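Local atomic coordinates of N-acetylglucosamine-6-phosphate deacetylase (PDB entry 1O12), a protein that probably removes the acetyl group from N-acetylglucosamine 6-phosphate with the help of one divalent metal cation bound in each subunit. Residues 59-64 with 123-128; 51-56 with 343-348; 203-208 with 231-236. All blocks are in the same frame, centred on the assembly; numbering follows the deposited sequence.

Contact 1: 59-64 with 123-128; sequences DPHIHG and GVHLEG. With FE (Fe (III) ion), chain C.
The imidazole of H61 receives H125 over one face and the carboxylate of E127 near its edge. CE1 of H125 stands over the rim of the H61 ring rather than its centre. The centroids of these two rings are 4.9 Å apart and their planes meet at 56°, an edge-to-face (T-shaped) pair in which H125 supplies the edge. H125 is itself held in rotation at its own edge, where ND1 donates to the carbonyl O of P60 at 2.9 Å, close to the ring plane, while NE2 is taken up by T163. The short bond from H61 NE2 to E127 OE1, 2.7 Å, is bent (N-H...O 136°) and comes in from above the carboxylate plane, with ring and carboxylate turned steeply against each other. ND1 of H61 bonds to E237, so both ring nitrogens are engaged. H63 brings a second imidazole to the same oxygen, its CE1 lying 3.2 Å from E127 OE1 at the ring edge, whereas its NE2 bonds to D267, the predicted proton donor/acceptor. E127 reaches this spot with CG anti to the backbone N (chi1 -159°) and an extended chain. Its two oxygens do different work: OE1 faces the histidines; OE2 binds the iron at 2.2 Å and also forms a hydrogen bond with H139. H188 and H209 complete the protein ligands of the metal, and H61 NE2 remains 5.0 Å from the iron. H61 and H63 form the His-x-His motif that follows the first barrel strand in metallo-dependent hydrolases, here meeting the metal ligand E127 at the end of strand 121-127 in the single-iron site of a NagA-type TIM barrel.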
ATOM      1  N   ASP A  59     -10.662 -12.868 -19.712  1.00 31.63           N
ATOM      2  CA  ASP A  59     -10.856 -13.366 -18.352  1.00 31.97           C
ATOM      3  C   ASP A  59      -9.950 -14.577 -18.178  1.00 31.71           C
ATOM      4  O   ASP A  59     -10.269 -15.668 -18.630  1.00 31.51           O
ATOM      5  CB  ASP A  59     -12.313 -13.772 -18.091  1.00 32.72           C
ATOM      6  CG  ASP A  59     -12.609 -13.928 -16.600  1.00 34.49           C
ATOM      7  OD1 ASP A  59     -11.632 -13.974 -15.831  1.00 36.94           O
ATOM      8  OD2 ASP A  59     -13.789 -14.011 -16.190  1.00 35.27           O
ATOM      9  N   PRO A  60      -8.814 -14.394 -17.485  1.00 31.68           N
ATOM     10  CA  PRO A  60      -7.868 -15.489 -17.272  1.00 29.17           C
ATOM     11  C   PRO A  60      -8.190 -16.331 -16.065  1.00 30.18           C
ATOM     12  O   PRO A  60      -7.460 -17.270 -15.749  1.00 29.54           O
ATOM     13  CB  PRO A  60      -6.548 -14.750 -17.115  1.00 28.71           C
ATOM     14  CG  PRO A  60      -6.970 -13.528 -16.304  1.00 28.35           C
ATOM     15  CD  PRO A  60      -8.269 -13.112 -16.972  1.00 29.17           C
ATOM     16  N   HIS A  61      -9.291 -16.002 -15.395  1.00 31.29           N
ATOM     17  CA  HIS A  61      -9.656 -16.719 -14.182  1.00 31.94           C
ATOM     18  C   HIS A  61     -11.159 -16.842 -13.998  1.00 33.75           C
ATOM     19  O   HIS A  61     -11.776 -15.973 -13.385  1.00 35.43           O
ATOM     20  CB  HIS A  61      -9.051 -15.999 -12.969  1.00 30.58           C
ATOM     21  CG  HIS A  61      -9.022 -16.829 -11.730  1.00 31.87           C
ATOM     22  ND1 HIS A  61      -8.263 -16.497 -10.630  1.00 32.68           N
ATOM     23  CD2 HIS A  61      -9.658 -17.981 -11.411  1.00 32.67           C
ATOM     24  CE1 HIS A  61      -8.428 -17.407  -9.687  1.00 29.73           C
ATOM     25  NE2 HIS A  61      -9.269 -18.319 -10.136  1.00 32.07           N
ATOM     26  N   ILE A  62     -11.741 -17.915 -14.532  1.00 34.18           N
ATOM     27  CA  ILE A  62     -13.174 -18.188 -14.400  1.00 33.60           C
ATOM     28  C   ILE A  62     -13.381 -19.712 -14.396  1.00 34.70           C
ATOM     29  O   ILE A  62     -12.928 -20.400 -15.308  1.00 35.24           O
ATOM     30  CB  ILE A  62     -14.009 -17.536 -15.562  1.00 32.81           C
ATOM     31  CG1 ILE A  62     -15.454 -18.053 -15.537  1.00 31.49           C
ATOM     32  CG2 ILE A  62     -13.376 -17.808 -16.901  1.00 28.56           C
ATOM     33  CD1 ILE A  62     -16.363 -17.390 -16.576  1.00 28.33           C
ATOM     34  N   HIS A  63     -14.085 -20.216 -13.383  1.00 34.21           N
ATOM     35  CA  HIS A  63     -14.353 -21.650 -13.224  1.00 35.69           C
ATOM     36  C   HIS A  63     -15.539 -22.153 -14.050  1.00 36.39           C
ATOM     37  O   HIS A  63     -15.480 -23.200 -14.680  1.00 35.61           O
ATOM     38  CB  HIS A  63     -14.617 -21.948 -11.736  1.00 35.85           C
ATOM     39  CG  HIS A  63     -13.529 -21.468 -10.834  1.00 35.10           C
ATOM     40  ND1 HIS A  63     -12.357 -22.166 -10.655  1.00 35.86           N
ATOM     41  CD2 HIS A  63     -13.378 -20.302 -10.157  1.00 37.52           C
ATOM     42  CE1 HIS A  63     -11.528 -21.452  -9.911  1.00 37.11           C
ATOM     43  NE2 HIS A  63     -12.122 -20.315  -9.599  1.00 37.13           N
ATOM     44  N   GLY A  64     -16.623 -21.384 -14.019  1.00 37.43           N
ATOM     45  CA  GLY A  64     -17.831 -21.749 -14.714  1.00 37.48           C
ATOM     46  C   GLY A  64     -18.752 -20.558 -14.633  1.00 39.57           C
ATOM     47  O   GLY A  64     -18.395 -19.539 -14.025  1.00 39.50           O
ATOM     48  N   GLY A 123      -7.069 -21.624 -23.304  1.00 31.48           N
ATOM     49  CA  GLY A 123      -6.553 -22.817 -22.679  1.00 31.72           C
ATOM     50  C   GLY A 123      -7.089 -23.029 -21.280  1.00 32.51           C
ATOM     51  O   GLY A 123      -8.228 -22.647 -20.947  1.00 31.37           O
ATOM     52  N   VAL A 124      -6.233 -23.600 -20.443  1.00 30.79           N
ATOM     53  CA  VAL A 124      -6.617 -23.918 -19.096  1.00 29.07           C
ATOM     54  C   VAL A 124      -5.741 -23.279 -18.046  1.00 28.87           C
ATOM     55  O   VAL A 124      -4.522 -23.272 -18.175  1.00 28.56           O
ATOM     56  CB  VAL A 124      -6.614 -25.447 -18.912  1.00 28.77           C
ATOM     57  CG1 VAL A 124      -6.754 -25.821 -17.423  1.00 24.51           C
ATOM     58  CG2 VAL A 124      -7.754 -26.035 -19.733  1.00 25.11           C
ATOM     59  N   HIS A 125      -6.383 -22.731 -17.017  1.00 28.48           N
ATOM     60  CA  HIS A 125      -5.673 -22.112 -15.892  1.00 30.33           C
ATOM     61  C   HIS A 125      -5.812 -23.098 -14.747  1.00 30.78           C
ATOM     62  O   HIS A 125      -6.927 -23.385 -14.259  1.00 28.67           O
ATOM     63  CB  HIS A 125      -6.283 -20.752 -15.518  1.00 30.47           C
ATOM     64  CG  HIS A 125      -5.709 -20.143 -14.275  1.00 30.93           C
ATOM     65  ND1 HIS A 125      -6.070 -18.884 -13.831  1.00 30.95           N
ATOM     66  CD2 HIS A 125      -4.833 -20.627 -13.362  1.00 30.96           C
ATOM     67  CE1 HIS A 125      -5.442 -18.622 -12.697  1.00 31.58           C
ATOM     68  NE2 HIS A 125      -4.686 -19.662 -12.389  1.00 31.46           N
ATOM     69  N   LEU A 126      -4.661 -23.645 -14.360  1.00 31.77           N
ATOM     70  CA  LEU A 126      -4.605 -24.631 -13.302  1.00 33.17           C
ATOM     71  C   LEU A 126      -4.361 -23.952 -11.957  1.00 33.31           C
ATOM     72  O   LEU A 126      -3.215 -23.630 -11.599  1.00 32.59           O
ATOM     73  CB  LEU A 126      -3.506 -25.673 -13.607  1.00 33.40           C
ATOM     74  CG  LEU A 126      -3.598 -26.524 -14.892  1.00 33.89           C
ATOM     75  CD1 LEU A 126      -2.297 -27.269 -15.124  1.00 33.96           C
ATOM     76  CD2 LEU A 126      -4.718 -27.524 -14.781  1.00 32.57           C
ATOM     77  N   GLU A 127      -5.462 -23.716 -11.244  1.00 33.64           N
ATOM     78  CA  GLU A 127      -5.424 -23.100  -9.927  1.00 36.62           C
ATOM     79  C   GLU A 127      -5.344 -24.254  -8.946  1.00 35.76           C
ATOM     80  O   GLU A 127      -6.327 -24.935  -8.699  1.00 36.70           O
ATOM     81  CB  GLU A 127      -6.698 -22.297  -9.655  1.00 39.91           C
ATOM     82  CG  GLU A 127      -6.522 -21.237  -8.557  1.00 43.50           C
ATOM     83  CD  GLU A 127      -7.821 -20.831  -7.909  1.00 44.72           C
ATOM     84  OE1 GLU A 127      -8.784 -20.440  -8.601  1.00 47.10           O
ATOM     85  OE2 GLU A 127      -7.887 -20.902  -6.677  1.00 50.16           O
ATOM     86  N   GLY A 128      -4.174 -24.463  -8.376  1.00 35.29           N
ATOM     87  CA  GLY A 128      -4.016 -25.585  -7.483  1.00 36.35           C
ATOM     88  C   GLY A 128      -3.530 -26.696  -8.403  1.00 36.18           C
ATOM     89  O   GLY A 128      -3.562 -26.527  -9.620  1.00 35.37           O
TER
HETATM   90 FE    FE C 401      -8.610 -19.336  -5.316  0.97 67.19          FE
HETATM   91  O   HOH W   1     -11.090 -19.867  -6.507  1.00 50.86           O

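Contact 2: 51-56 with 343-348; sequences GVLMPG and GRIAEG
L53 and P55 meet I345 in a buried, apolar contact without a direct hydrogen bond across it, where strand 52-59 lies beside the loop that links helix 322-336 to strand 353-356. I345 and P55 carry most of the contact. The CG1 arm of I345 runs anti to the carbonyl carbon (chi1 -64°), which carries CD1 onto the strand: CD1 comes 3.4 Å from the carbonyl O of L53 and 3.9 Å from CD2 of the L53 side chain, the two side chains slanting across one another. Further back along the same arm, CG1 of I345 lies 4.1 Å from CG of P55. The proline ring also rests on main chain, P55 CB being 3.5 Å from G343 C. Strand 52-59 runs from the small beta domain into the amidohydrolase TIM barrel. Around L53 it pairs with strands 18-22 and 353-356, and around D59 with barrel strand 87-93, so the loop 343-348 packs close to the passage between the two parts. V32 and I20 of the beta domain and L353 add to the apolar surroundings of I345. M54, a selenomethionine, points its side chain the other way, onto I322 and A326 of helix 322-336. A water bridges the loop to G56, where strand 52-59 is interrupted, donating to G56 O at 2.6 Å and accepting a weak bond from G343 N at 3.3 Å. Beyond the apolar patch the loop is secured by D22, which forms a salt bridge with R344 and accepts the backbone N-H of I345.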
ATOM      1  N   GLY A  51     -21.135   5.028 -29.530  1.00 51.14           N
ATOM      2  CA  GLY A  51     -20.983   4.178 -28.369  1.00 45.69           C
ATOM      3  C   GLY A  51     -19.491   4.041 -28.104  1.00 43.18           C
ATOM      4  O   GLY A  51     -18.670   4.815 -28.639  1.00 41.09           O
ATOM      5  N   VAL A  52     -19.123   3.075 -27.275  1.00 39.73           N
ATOM      6  CA  VAL A  52     -17.713   2.871 -26.967  1.00 37.35           C
ATOM      7  C   VAL A  52     -17.255   1.582 -27.611  1.00 34.76           C
ATOM      8  O   VAL A  52     -18.004   0.615 -27.663  1.00 33.27           O
ATOM      9  CB  VAL A  52     -17.468   2.782 -25.424  1.00 37.14           C
ATOM     10  CG1 VAL A  52     -15.976   2.705 -25.133  1.00 35.89           C
ATOM     11  CG2 VAL A  52     -18.090   3.975 -24.728  1.00 33.58           C
ATOM     12  N   LEU A  53     -16.033   1.581 -28.120  1.00 34.05           N
ATOM     13  CA  LEU A  53     -15.462   0.381 -28.738  1.00 33.51           C
ATOM     14  C   LEU A  53     -14.167   0.110 -27.985  1.00 35.10           C
ATOM     15  O   LEU A  53     -13.301   0.992 -27.893  1.00 35.20           O
ATOM     16  CB  LEU A  53     -15.136   0.610 -30.206  1.00 31.43           C
ATOM     17  CG  LEU A  53     -14.825  -0.680 -30.973  1.00 32.95           C
ATOM     18  CD1 LEU A  53     -16.127  -1.403 -31.239  1.00 32.99           C
ATOM     19  CD2 LEU A  53     -14.117  -0.392 -32.315  1.00 32.59           C
HETATM   20  N   MSE A  54     -14.042  -1.090 -27.431  1.00 35.05           N
HETATM   21  CA  MSE A  54     -12.845  -1.455 -26.682  1.00 36.50           C
HETATM   22  C   MSE A  54     -12.330  -2.822 -27.135  1.00 35.17           C
HETATM   23  O   MSE A  54     -13.048  -3.575 -27.810  1.00 34.74           O
HETATM   24  CB  MSE A  54     -13.155  -1.557 -25.183  1.00 37.30           C
HETATM   25  CG  MSE A  54     -13.901  -0.394 -24.557  1.00 40.85           C
HETATM   26 SE   MSE A  54     -14.217  -0.714 -22.617  1.00 49.02          SE
HETATM   27  CE  MSE A  54     -12.318  -0.663 -22.056  1.00 42.18           C
ATOM     28  N   PRO A  55     -11.081  -3.158 -26.764  1.00 33.12           N
ATOM     29  CA  PRO A  55     -10.503  -4.461 -27.135  1.00 32.22           C
ATOM     30  C   PRO A  55     -11.346  -5.533 -26.432  1.00 29.96           C
ATOM     31  O   PRO A  55     -11.856  -5.287 -25.347  1.00 29.22           O
ATOM     32  CB  PRO A  55      -9.085  -4.390 -26.562  1.00 30.71           C
ATOM     33  CG  PRO A  55      -8.788  -2.920 -26.614  1.00 31.99           C
ATOM     34  CD  PRO A  55     -10.076  -2.303 -26.114  1.00 31.34           C
ATOM     35  N   GLY A  56     -11.518  -6.695 -27.058  1.00 29.15           N
ATOM     36  CA  GLY A  56     -12.303  -7.748 -26.441  1.00 27.59           C
ATOM     37  C   GLY A  56     -11.753  -8.082 -25.053  1.00 27.80           C
ATOM     38  O   GLY A  56     -10.556  -8.254 -24.887  1.00 25.10           O
ATOM     39  N   GLY A 343      -5.844  -7.239 -27.394  1.00 39.56           N
ATOM     40  CA  GLY A 343      -5.860  -6.177 -26.394  1.00 39.15           C
ATOM     41  C   GLY A 343      -5.583  -4.792 -26.945  1.00 39.46           C
ATOM     42  O   GLY A 343      -5.196  -3.880 -26.222  1.00 39.17           O
ATOM     43  N   ARG A 344      -5.800  -4.629 -28.240  1.00 39.24           N
ATOM     44  CA  ARG A 344      -5.546  -3.361 -28.887  1.00 38.57           C
ATOM     45  C   ARG A 344      -6.560  -3.096 -29.986  1.00 38.69           C
ATOM     46  O   ARG A 344      -7.237  -4.008 -30.470  1.00 37.81           O
ATOM     47  CB  ARG A 344      -4.149  -3.378 -29.528  1.00 37.88           C
ATOM     48  CG  ARG A 344      -2.970  -3.566 -28.561  1.00 36.70           C
ATOM     49  CD  ARG A 344      -2.766  -2.318 -27.728  1.00 35.71           C
ATOM     50  NE  ARG A 344      -2.509  -1.108 -28.518  1.00 34.01           N
ATOM     51  CZ  ARG A 344      -1.402  -0.869 -29.234  1.00 36.09           C
ATOM     52  NH1 ARG A 344      -0.416  -1.768 -29.282  1.00 31.24           N
ATOM     53  NH2 ARG A 344      -1.267   0.298 -29.879  1.00 35.18           N
ATOM     54  N   ILE A 345      -6.664  -1.821 -30.340  1.00 38.91           N
ATOM     55  CA  ILE A 345      -7.484  -1.365 -31.442  1.00 38.67           C
ATOM     56  C   ILE A 345      -6.487  -0.507 -32.186  1.00 39.50           C
ATOM     57  O   ILE A 345      -6.505   0.716 -32.081  1.00 40.05           O
ATOM     58  CB  ILE A 345      -8.670  -0.463 -31.061  1.00 36.64           C
ATOM     59  CG1 ILE A 345      -9.683  -1.228 -30.200  1.00 33.95           C
ATOM     60  CG2 ILE A 345      -9.362   0.005 -32.365  1.00 35.01           C
ATOM     61  CD1 ILE A 345     -10.992  -0.449 -29.952  1.00 30.64           C
ATOM     62  N   ALA A 346      -5.601  -1.180 -32.904  1.00 40.15           N
ATOM     63  CA  ALA A 346      -4.558  -0.541 -33.690  1.00 41.42           C
ATOM     64  C   ALA A 346      -4.341  -1.340 -34.985  1.00 41.90           C
ATOM     65  O   ALA A 346      -4.521  -2.553 -35.036  1.00 40.18           O
ATOM     66  CB  ALA A 346      -3.250  -0.485 -32.869  1.00 40.59           C
ATOM     67  N   GLU A 347      -3.938  -0.652 -36.035  1.00 44.45           N
ATOM     68  CA  GLU A 347      -3.688  -1.312 -37.299  1.00 47.36           C
ATOM     69  C   GLU A 347      -2.683  -2.456 -37.191  1.00 47.74           C
ATOM     70  O   GLU A 347      -1.612  -2.308 -36.606  1.00 48.41           O
ATOM     71  CB  GLU A 347      -3.232  -0.279 -38.316  1.00 48.86           C
ATOM     72  CG  GLU A 347      -4.410   0.493 -38.855  1.00 54.16           C
ATOM     73  CD  GLU A 347      -4.026   1.759 -39.583  1.00 56.68           C
ATOM     74  OE1 GLU A 347      -2.941   1.754 -40.222  1.00 58.02           O
ATOM     75  OE2 GLU A 347      -4.823   2.740 -39.523  1.00 55.20           O
ATOM     76  N   GLY A 348      -3.066  -3.607 -37.734  1.00 48.00           N
ATOM     77  CA  GLY A 348      -2.204  -4.772 -37.723  1.00 46.78           C
ATOM     78  C   GLY A 348      -2.556  -5.837 -36.710  1.00 46.16           C
ATOM     79  O   GLY A 348      -2.015  -6.943 -36.754  1.00 46.87           O
TER
HETATM   80  O   HOH W   2      -8.637  -8.757 -26.490  1.00 30.14           O

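Contact 3: 203-208 with 231-236; sequences GVKRIT and LDDVKL
Residues 205-207 and 233-236 run parallel, 17° apart, in register R206 with K235 and I207 with L236, and two backbone hydrogen bonds join them: K235 N to K205 O at 2.9 Å and I207 N to K235 O at 3.0 Å. K205 O is approached at the same time by the CA-H of V234, 3.1 Å from CA to O. On one face of the sheet, I207 and L236 lie side by side and point the same way, with CD2 of L236 3.8 Å from CB of I207; CG1 of V234 closes on CG1 of I207 at 3.9 Å. R206 and K235 project to the other face and diverge. The extended arginine reaches E336 and E237 in salt bridges, while NZ of K235 turns away to N260. At the outer end, K205 stretches its chain past the carbonyl O of D233 to place NZ 3.3 Å from OD1, a long salt bridge with a weak hydrogen bond. D233 presents that oxygen with CG between its backbone N and carbonyl carbon (chi1 56°), and its OD2 is bonded to Y200. Strand 206-207, helix 223-230 and strand 235-239 form a beta-alpha-beta unit of the barrel, and the contact joins its two strands. Its grip therefore comes from main-chain bonds and an aliphatic face, with the lysine-aspartate pair contributing a weaker tie at the more exposed end. E237, which R206 holds in a salt bridge, also bonds to H61, consistent with R206 standing behind H61, whose other nitrogen bonds the metal ligand E127.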
ATOM      1  N   GLY A 203      11.524 -14.468 -12.826  1.00 41.62           N
ATOM      2  CA  GLY A 203      10.507 -14.086 -13.785  1.00 37.85           C
ATOM      3  C   GLY A 203       9.057 -14.251 -13.382  1.00 38.27           C
ATOM      4  O   GLY A 203       8.181 -13.938 -14.177  1.00 40.38           O
ATOM      5  N   VAL A 204       8.755 -14.749 -12.189  1.00 35.69           N
ATOM      6  CA  VAL A 204       7.340 -14.862 -11.830  1.00 34.18           C
ATOM      7  C   VAL A 204       6.882 -13.453 -11.486  1.00 33.65           C
ATOM      8  O   VAL A 204       7.391 -12.851 -10.531  1.00 33.51           O
ATOM      9  CB  VAL A 204       7.099 -15.793 -10.595  1.00 34.60           C
ATOM     10  CG1 VAL A 204       5.615 -15.841 -10.274  1.00 30.58           C
ATOM     11  CG2 VAL A 204       7.654 -17.230 -10.875  1.00 33.84           C
ATOM     12  N   LYS A 205       5.935 -12.910 -12.245  1.00 31.60           N
ATOM     13  CA  LYS A 205       5.512 -11.552 -11.947  1.00 32.33           C
ATOM     14  C   LYS A 205       4.003 -11.328 -11.847  1.00 31.24           C
ATOM     15  O   LYS A 205       3.483 -10.290 -12.253  1.00 30.32           O
ATOM     16  CB  LYS A 205       6.146 -10.597 -12.961  1.00 33.85           C
ATOM     17  CG  LYS A 205       7.661 -10.620 -12.933  1.00 38.46           C
ATOM     18  CD  LYS A 205       8.234  -9.805 -14.074  1.00 44.53           C
ATOM     19  CE  LYS A 205       9.756  -9.673 -13.985  1.00 47.60           C
ATOM     20  NZ  LYS A 205      10.258  -8.806 -15.104  1.00 49.98           N
ATOM     21  N   ARG A 206       3.308 -12.277 -11.237  1.00 29.49           N
ATOM     22  CA  ARG A 206       1.874 -12.160 -11.118  1.00 30.10           C
ATOM     23  C   ARG A 206       1.329 -12.751  -9.793  1.00 30.39           C
ATOM     24  O   ARG A 206       1.857 -13.735  -9.273  1.00 29.64           O
ATOM     25  CB  ARG A 206       1.275 -12.863 -12.346  1.00 29.24           C
ATOM     26  CG  ARG A 206      -0.200 -12.710 -12.598  1.00 29.42           C
ATOM     27  CD  ARG A 206      -0.563 -13.597 -13.756  1.00 25.96           C
ATOM     28  NE  ARG A 206      -1.914 -13.382 -14.223  1.00 27.78           N
ATOM     29  CZ  ARG A 206      -3.021 -13.771 -13.593  1.00 28.48           C
ATOM     30  NH1 ARG A 206      -2.933 -14.418 -12.439  1.00 23.02           N
ATOM     31  NH2 ARG A 206      -4.223 -13.503 -14.139  1.00 25.01           N
ATOM     32  N   ILE A 207       0.284 -12.135  -9.246  1.00 31.37           N
ATOM     33  CA  ILE A 207      -0.358 -12.629  -8.024  1.00 31.59           C
ATOM     34  C   ILE A 207      -1.870 -12.931  -8.265  1.00 32.11           C
ATOM     35  O   ILE A 207      -2.601 -12.086  -8.810  1.00 30.48           O
ATOM     36  CB  ILE A 207      -0.170 -11.634  -6.893  1.00 32.64           C
ATOM     37  CG1 ILE A 207       1.318 -11.578  -6.536  1.00 32.14           C
ATOM     38  CG2 ILE A 207      -1.025 -12.047  -5.678  1.00 34.92           C
ATOM     39  CD1 ILE A 207       1.646 -10.652  -5.411  1.00 32.09           C
ATOM     40  N   THR A 208      -2.304 -14.144  -7.887  1.00 31.42           N
ATOM     41  CA  THR A 208      -3.682 -14.625  -8.090  1.00 32.06           C
ATOM     42  C   THR A 208      -4.654 -14.041  -7.050  1.00 32.61           C
ATOM     43  O   THR A 208      -4.393 -14.069  -5.843  1.00 32.71           O
ATOM     44  CB  THR A 208      -3.703 -16.220  -8.120  1.00 32.55           C
ATOM     45  OG1 THR A 208      -2.912 -16.664  -9.223  1.00 29.80           O
ATOM     46  CG2 THR A 208      -5.117 -16.796  -8.290  1.00 27.36           C
ATOM     47  N   LEU A 231       6.449  -4.219  -5.690  1.00 34.28           N
ATOM     48  CA  LEU A 231       7.031  -4.449  -7.007  1.00 34.85           C
ATOM     49  C   LEU A 231       6.176  -3.920  -8.146  1.00 36.21           C
ATOM     50  O   LEU A 231       5.070  -4.411  -8.413  1.00 35.01           O
ATOM     51  CB  LEU A 231       7.292  -5.945  -7.194  1.00 34.91           C
ATOM     52  CG  LEU A 231       8.109  -6.530  -6.043  1.00 36.16           C
ATOM     53  CD1 LEU A 231       8.104  -8.040  -6.131  1.00 35.28           C
ATOM     54  CD2 LEU A 231       9.544  -5.946  -6.064  1.00 34.41           C
ATOM     55  N   ASP A 232       6.719  -2.928  -8.841  1.00 38.24           N
ATOM     56  CA  ASP A 232       6.025  -2.285  -9.949  1.00 39.81           C
ATOM     57  C   ASP A 232       5.653  -3.115 -11.166  1.00 38.89           C
ATOM     58  O   ASP A 232       4.668  -2.805 -11.817  1.00 38.12           O
ATOM     59  CB  ASP A 232       6.820  -1.072 -10.377  1.00 45.09           C
ATOM     60  CG  ASP A 232       6.664   0.079  -9.400  1.00 51.75           C
ATOM     61  OD1 ASP A 232       6.677  -0.180  -8.152  1.00 54.64           O
ATOM     62  OD2 ASP A 232       6.524   1.238  -9.884  1.00 54.12           O
ATOM     63  N   ASP A 233       6.414  -4.163 -11.474  1.00 37.68           N
ATOM     64  CA  ASP A 233       6.085  -4.995 -12.630  1.00 36.93           C
ATOM     65  C   ASP A 233       5.395  -6.330 -12.309  1.00 35.27           C
ATOM     66  O   ASP A 233       5.347  -7.211 -13.156  1.00 35.44           O
ATOM     67  CB  ASP A 233       7.333  -5.264 -13.451  1.00 35.83           C
ATOM     68  CG  ASP A 233       8.397  -5.884 -12.642  1.00 37.92           C
ATOM     69  OD1 ASP A 233       9.474  -6.172 -13.199  1.00 37.84           O
ATOM     70  OD2 ASP A 233       8.147  -6.080 -11.427  1.00 40.29           O
ATOM     71  N   VAL A 234       4.898  -6.475 -11.087  1.00 33.37           N
ATOM     72  CA  VAL A 234       4.145  -7.663 -10.660  1.00 33.11           C
ATOM     73  C   VAL A 234       2.694  -7.225 -10.830  1.00 33.47           C
ATOM     74  O   VAL A 234       2.282  -6.208 -10.251  1.00 34.16           O
ATOM     75  CB  VAL A 234       4.333  -7.984  -9.145  1.00 31.81           C
ATOM     76  CG1 VAL A 234       3.204  -8.883  -8.660  1.00 29.38           C
ATOM     77  CG2 VAL A 234       5.648  -8.651  -8.906  1.00 29.17           C
ATOM     78  N   LYS A 235       1.911  -7.958 -11.605  1.00 32.22           N
ATOM     79  CA  LYS A 235       0.525  -7.547 -11.776  1.00 32.27           C
ATOM     80  C   LYS A 235      -0.365  -8.271 -10.757  1.00 31.37           C
ATOM     81  O   LYS A 235      -0.038  -9.381 -10.329  1.00 31.53           O
ATOM     82  CB  LYS A 235       0.058  -7.827 -13.207  1.00 32.48           C
ATOM     83  CG  LYS A 235       0.961  -7.243 -14.286  1.00 32.78           C
ATOM     84  CD  LYS A 235       0.241  -7.225 -15.631  1.00 35.70           C
ATOM     85  CE  LYS A 235       1.124  -6.692 -16.748  1.00 37.51           C
ATOM     86  NZ  LYS A 235       1.824  -5.432 -16.341  1.00 41.24           N
ATOM     87  N   LEU A 236      -1.478  -7.656 -10.371  1.00 28.31           N
ATOM     88  CA  LEU A 236      -2.353  -8.273  -9.394  1.00 29.37           C
ATOM     89  C   LEU A 236      -3.726  -8.486  -9.971  1.00 31.17           C
ATOM     90  O   LEU A 236      -4.304  -7.569 -10.560  1.00 32.82           O
ATOM     91  CB  LEU A 236      -2.494  -7.392  -8.151  1.00 28.45           C
ATOM     92  CG  LEU A 236      -1.244  -6.753  -7.534  1.00 28.13           C
ATOM     93  CD1 LEU A 236      -1.623  -5.926  -6.319  1.00 28.13           C
ATOM     94  CD2 LEU A 236      -0.268  -7.854  -7.152  1.00 26.83           C
TER

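How the contacts relate
From the N terminus, the chain passes through the small beta domain and enters strand 52-59, whose first half belongs to contact 2 and whose end turns a corner at P60 into contact 1. Contact 1 closes first, at 123-128, joining the segment just past the end of the first barrel strand to strand 121-127 beside the iron. Contact 3 then opens and closes with a short beta-alpha-beta excursion, in series with contact 1. Contact 2 closes last, at 343-348, so its long loop encloses both others and brings the end of the barrel back to the beta domain. Contacts 1 and 3 touch through P60 with R206 and H61 with T208; contacts 2 and 3 stay about 12 Å apart at their nearest atoms.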